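Local coordinates for piwi domain-containing protein (Vanderwaltozyma polyspora, PDB 5THE) that probably binds RNA as a budding-yeast Argonaute, this chain being its C-terminal lobe with the Piwi domain, at residues Val346-Asp349 against Gln350-Gln353; Asn461-Ser465 against Asp466-Glu470. All blocks are in the same frame, centred on the assembly; numbering follows the deposited sequence.

Contact 1: Val346-Asp349 against Gln350-Gln353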
loop_
_atom_site.group_PDB
_atom_site.type_symbol
_atom_site.label_atom_id
_atom_site.label_comp_id
_atom_site.label_asym_id
_atom_site.label_seq_id
_atom_site.Cartn_x
_atom_site.Cartn_y
_atom_site.Cartn_z
ATOM N N VAL A 346 10.411 -11.883 1.741
ATOM C CA VAL A 346 10.791 -13.102 2.447
ATOM C C VAL A 346 11.284 -14.150 1.455
ATOM O O VAL A 346 10.746 -14.288 0.352
ATOM C CB VAL A 346 9.625 -13.651 3.298
ATOM C CG1 VAL A 346 8.444 -14.053 2.416
ATOM C CG2 VAL A 346 10.100 -14.812 4.154
ATOM N N SER A 347 12.322 -14.886 1.858
ATOM C CA SER A 347 12.873 -15.972 1.066
ATOM C C SER A 347 12.155 -17.269 1.407
ATOM O O SER A 347 11.645 -17.453 2.514
ATOM C CB SER A 347 14.375 -16.135 1.320
ATOM O OG SER A 347 15.049 -14.886 1.319
ATOM N N VAL A 348 12.131 -18.175 0.436
ATOM C CA VAL A 348 11.520 -19.482 0.636
ATOM C C VAL A 348 12.149 -20.211 1.820
ATOM O O VAL A 348 11.452 -20.884 2.593
ATOM C CB VAL A 348 11.631 -20.300 -0.658
ATOM C CG1 VAL A 348 11.195 -21.731 -0.425
ATOM C CG2 VAL A 348 10.798 -19.631 -1.740
ATOM N N ASP A 349 13.471 -20.097 1.989
ATOM C CA ASP A 349 14.088 -20.839 3.083
ATOM C C ASP A 349 13.802 -20.219 4.439
ATOM O O ASP A 349 14.118 -20.836 5.458
ATOM C CB ASP A 349 15.601 -20.981 2.876
ATOM C CG ASP A 349 16.237 -19.740 2.306
ATOM O OD1 ASP A 349 15.798 -18.627 2.653
ATOM O OD2 ASP A 349 17.187 -19.882 1.509
ATOM N N GLN A 350 13.170 -19.050 4.481
ATOM C CA GLN A 350 12.800 -18.416 5.737
ATOM C C GLN A 350 11.370 -18.736 6.176
ATOM O O GLN A 350 10.967 -18.308 7.263
ATOM C CB GLN A 350 12.997 -16.904 5.617
ATOM C CG GLN A 350 14.461 -16.482 5.434
ATOM C CD GLN A 350 15.365 -16.878 6.614
ATOM O OE1 GLN A 350 14.895 -17.209 7.711
ATOM N NE2 GLN A 350 16.675 -16.835 6.386
ATOM N N PHE A 351 10.610 -19.483 5.368
ATOM C CA PHE A 351 9.191 -19.703 5.650
ATOM C C PHE A 351 8.987 -20.314 7.031
ATOM O O PHE A 351 8.083 -19.910 7.773
ATOM C CB PHE A 351 8.567 -20.622 4.595
ATOM C CG PHE A 351 8.320 -19.963 3.271
ATOM C CD1 PHE A 351 8.535 -18.604 3.096
ATOM C CD2 PHE A 351 7.859 -20.712 2.194
ATOM C CE1 PHE A 351 8.291 -18.008 1.868
ATOM C CE2 PHE A 351 7.612 -20.122 0.962
ATOM C CZ PHE A 351 7.823 -18.774 0.799
ATOM N N SER A 352 9.810 -21.307 7.381
ATOM C CA SER A 352 9.644 -21.987 8.658
ATOM C C SER A 352 9.809 -21.012 9.818
ATOM O O SER A 352 9.080 -21.085 10.822
ATOM C CB SER A 352 10.647 -23.137 8.759
ATOM O OG SER A 352 10.275 -24.021 9.799
ATOM N N GLN A 353 10.745 -20.074 9.680
ATOM C CA GLN A 353 10.972 -19.066 10.707
ATOM C C GLN A 353 9.856 -18.028 10.738
ATOM O O GLN A 353 9.507 -17.528 11.811
ATOM C CB GLN A 353 12.333 -18.403 10.481
ATOM C CG GLN A 353 13.492 -19.310 10.837
ATOM C CD GLN A 353 13.354 -19.864 12.251
ATOM O OE1 GLN A 353 12.882 -20.989 12.448
ATOM N NE2 GLN A 353 13.742 -19.069 13.242
HETATM O O HOH W 1 13.007 -21.055 7.878
#

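Contact 2: Asn461-Ser465 against Asp466-Glu470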
loop_
_atom_site.group_PDB
_atom_site.type_symbol
_atom_site.label_atom_id
_atom_site.label_comp_id
_atom_site.label_asym_id
_atom_site.label_seq_id
_atom_site.Cartn_x
_atom_site.Cartn_y
_atom_site.Cartn_z
ATOM N N ASN A 461 -7.873 -20.893 9.890
ATOM C CA ASN A 461 -9.191 -20.424 9.492
ATOM C C ASN A 461 -9.861 -21.331 8.473
ATOM O O ASN A 461 -10.846 -20.917 7.865
ATOM C CB ASN A 461 -9.108 -18.992 8.958
ATOM C CG ASN A 461 -8.931 -17.975 10.071
ATOM O OD1 ASN A 461 -9.768 -17.885 10.963
ATOM N ND2 ASN A 461 -7.841 -17.218 10.030
ATOM N N GLN A 462 -9.366 -22.563 8.289
ATOM C CA GLN A 462 -10.037 -23.556 7.437
ATOM C C GLN A 462 -10.239 -23.010 6.026
ATOM O O GLN A 462 -11.329 -23.101 5.446
ATOM C CB GLN A 462 -11.383 -24.000 8.025
ATOM C CG GLN A 462 -11.307 -24.760 9.332
ATOM C CD GLN A 462 -11.227 -23.844 10.547
ATOM O OE1 GLN A 462 -11.974 -22.860 10.658
ATOM N NE2 GLN A 462 -10.311 -24.159 11.462
ATOM N N SER A 463 -9.181 -22.425 5.481
ATOM C CA SER A 463 -9.263 -21.726 4.205
ATOM C C SER A 463 -9.045 -22.696 3.054
ATOM O O SER A 463 -8.115 -23.502 3.084
ATOM C CB SER A 463 -8.226 -20.611 4.139
ATOM O OG SER A 463 -8.341 -19.770 5.268
ATOM N N THR A 464 -9.890 -22.596 2.040
ATOM C CA THR A 464 -9.713 -23.349 0.809
ATOM C C THR A 464 -8.915 -22.528 -0.196
ATOM O O THR A 464 -8.811 -21.305 -0.087
ATOM C CB THR A 464 -11.061 -23.702 0.186
ATOM O OG1 THR A 464 -11.717 -22.486 -0.195
ATOM C CG2 THR A 464 -11.933 -24.498 1.155
ATOM N N SER A 465 -8.363 -23.215 -1.200
ATOM C CA SER A 465 -7.661 -22.500 -2.259
ATOM C C SER A 465 -8.551 -21.442 -2.904
ATOM O O SER A 465 -8.102 -20.323 -3.160
ATOM C CB SER A 465 -7.145 -23.470 -3.314
ATOM O OG SER A 465 -6.050 -24.213 -2.812
ATOM N N ASP A 466 -9.820 -21.781 -3.176
ATOM C CA ASP A 466 -10.710 -20.807 -3.825
ATOM C C ASP A 466 -10.912 -19.569 -2.966
ATOM O O ASP A 466 -10.947 -18.439 -3.480
ATOM C CB ASP A 466 -12.084 -21.413 -4.133
ATOM C CG ASP A 466 -12.092 -22.351 -5.340
ATOM O OD1 ASP A 466 -12.791 -23.372 -5.255
ATOM O OD2 ASP A 466 -11.409 -22.085 -6.357
ATOM N N TYR A 467 -11.096 -19.753 -1.659
ATOM C CA TYR A 467 -11.258 -18.626 -0.752
ATOM C C TYR A 467 -9.998 -17.759 -0.721
ATOM O O TYR A 467 -10.057 -16.531 -0.893
ATOM C CB TYR A 467 -11.605 -19.139 0.647
ATOM C CG TYR A 467 -11.611 -18.058 1.705
ATOM C CD1 TYR A 467 -12.644 -17.130 1.758
ATOM C CD2 TYR A 467 -10.580 -17.952 2.635
ATOM C CE1 TYR A 467 -12.661 -16.127 2.699
ATOM C CE2 TYR A 467 -10.591 -16.943 3.593
ATOM C CZ TYR A 467 -11.654 -16.048 3.623
ATOM O OH TYR A 467 -11.700 -15.022 4.540
ATOM N N LEU A 468 -8.833 -18.393 -0.547
ATOM C CA LEU A 468 -7.603 -17.610 -0.466
ATOM C C LEU A 468 -7.292 -16.933 -1.793
ATOM O O LEU A 468 -6.810 -15.796 -1.814
ATOM C CB LEU A 468 -6.431 -18.490 -0.034
ATOM C CG LEU A 468 -6.457 -19.010 1.401
ATOM C CD1 LEU A 468 -5.132 -19.688 1.697
ATOM C CD2 LEU A 468 -6.735 -17.883 2.389
ATOM N N GLN A 469 -7.554 -17.616 -2.913
ATOM C CA GLN A 469 -7.229 -17.006 -4.198
ATOM C C GLN A 469 -8.170 -15.860 -4.506
ATOM O O GLN A 469 -7.762 -14.872 -5.128
ATOM C CB GLN A 469 -7.254 -18.057 -5.315
ATOM C CG GLN A 469 -6.080 -19.027 -5.191
ATOM C CD GLN A 469 -6.242 -20.315 -5.993
ATOM O OE1 GLN A 469 -7.133 -20.446 -6.804
ATOM N NE2 GLN A 469 -5.385 -21.267 -5.743
ATOM N N GLU A 470 -9.424 -15.961 -4.062
ATOM C CA GLU A 470 -10.348 -14.871 -4.317
ATOM C C GLU A 470 -9.976 -13.648 -3.487
ATOM O O GLU A 470 -9.987 -12.522 -3.993
ATOM C CB GLU A 470 -11.784 -15.323 -4.025
ATOM C CG GLU A 470 -12.841 -14.324 -4.487
ATOM C CD GLU A 470 -14.252 -14.804 -4.272
ATOM O OE1 GLU A 470 -14.458 -15.932 -3.771
ATOM O OE2 GLU A 470 -15.164 -14.033 -4.616
#

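Contact 1: Val346-Asp349 against Gln350-Gln353
In the Piwi domain, the loop from strand 339-344 into helix 351-373 turns tightly enough to lay Val348 over the aromatic ring of Phe351. Two overlapping type I turns make the bend. Gln350 N donates to Ser347 O at 3.0 Å, and Phe351 N donates to Val348 O at 3.2 Å with a nearly straight N-H...O angle of 167°. The CG of Phe351 sits beside its own backbone N (chi1 -75°), which carries the ring back beneath the loop. Val348 CA then lies 3.7 Å from the ring centroid and only 10° off the ring normal, a CH-pi contact over one face. The methyl Val348 CG2 touches Phe351 CZ at 4.0 Å, while Val346 CG1 meets the ring at its edge, near the ring plane, 4.0 Å from CE1. The other methyl of Val346, CG2, packs 3.9 Å from Gln350 CB. Trp455 adds an edge-to-face partner for the ring, and Ser347 OG is hydrogen-bonded to Glu311. One water bridges the start of the helix, donating to Asp349 O and accepting from Gln353 N. Without the ring, as with an alanine at Phe351, Val348 CA is likely to lose its aromatic partner and a gap to open between Val346, Val348 and Trp455. Thus polar bonds set the course of the backbone through the turn, whereas apolar and CH-pi packing on one buried ring ties the loop to the helix it precedes.

Contact 2: Asn461-Ser465 against Asp466-Glu470
From Ser463 and Thr464, both extended, the backbone turns helical at Ser465, and the first turn of helix 465-475 closes on the residues before it. Leu468 N donates to Thr464 O at 2.9 Å, almost straight (173°), and Gln469 N donates to Ser465 O at 2.8 Å. Thr464 OG1, set between its own backbone N and carbonyl carbon (chi1 64°), reaches the amide of Tyr467 and accepts from Tyr467 N at 3.2 Å; it also touches Tyr467 CB at 3.5 Å, the two side chains crossing at about a right angle. Ser463 CB faces two side chains: Leu468 CD2 lies 3.6 Å from it, and the Tyr467 ring presents its edge, CD2 coming within 3.9 Å. Gln469 runs extended past the carbonyl of Ser465, its CG 3.1 Å from Ser465 O, and its amide is gripped at both ends, OE1 by Arg30 and NE2 by Asp426. Ser465 OG bonds to Asp10, and Asp466 OD2 accepts from the backbone amides of Thr13 and Lys14, which binds the N-terminal part of the chain to this helix start. With a threonine hydroxyl receiving the N-H three residues on, this is a classical side-chain N-cap.

Contacts 1 and 2 are both helix entries that follow a strand of the Piwi domain, which belongs to the RNase H clan. Their centres lie 21 Å apart, and their nearest atoms, about 13 Å apart, do not touch. Strand 383-389, which pairs with strands 339-344 and 452-459, is one element they share: Val346 and Phe351 rest on Ala387, whereas Ser463 meets Thr384 and Leu468 meets Ile386. The alternation of these positions is consistent with helices 351-373 and 465-475 packing on opposite faces of the strands. Strand 452-459 is another, carrying Trp455 to Phe351 before leading into contact 2. The bound nucleic acid stays about 16 Å from contact 1 and 15 Å from contact 2 at the nearest atoms.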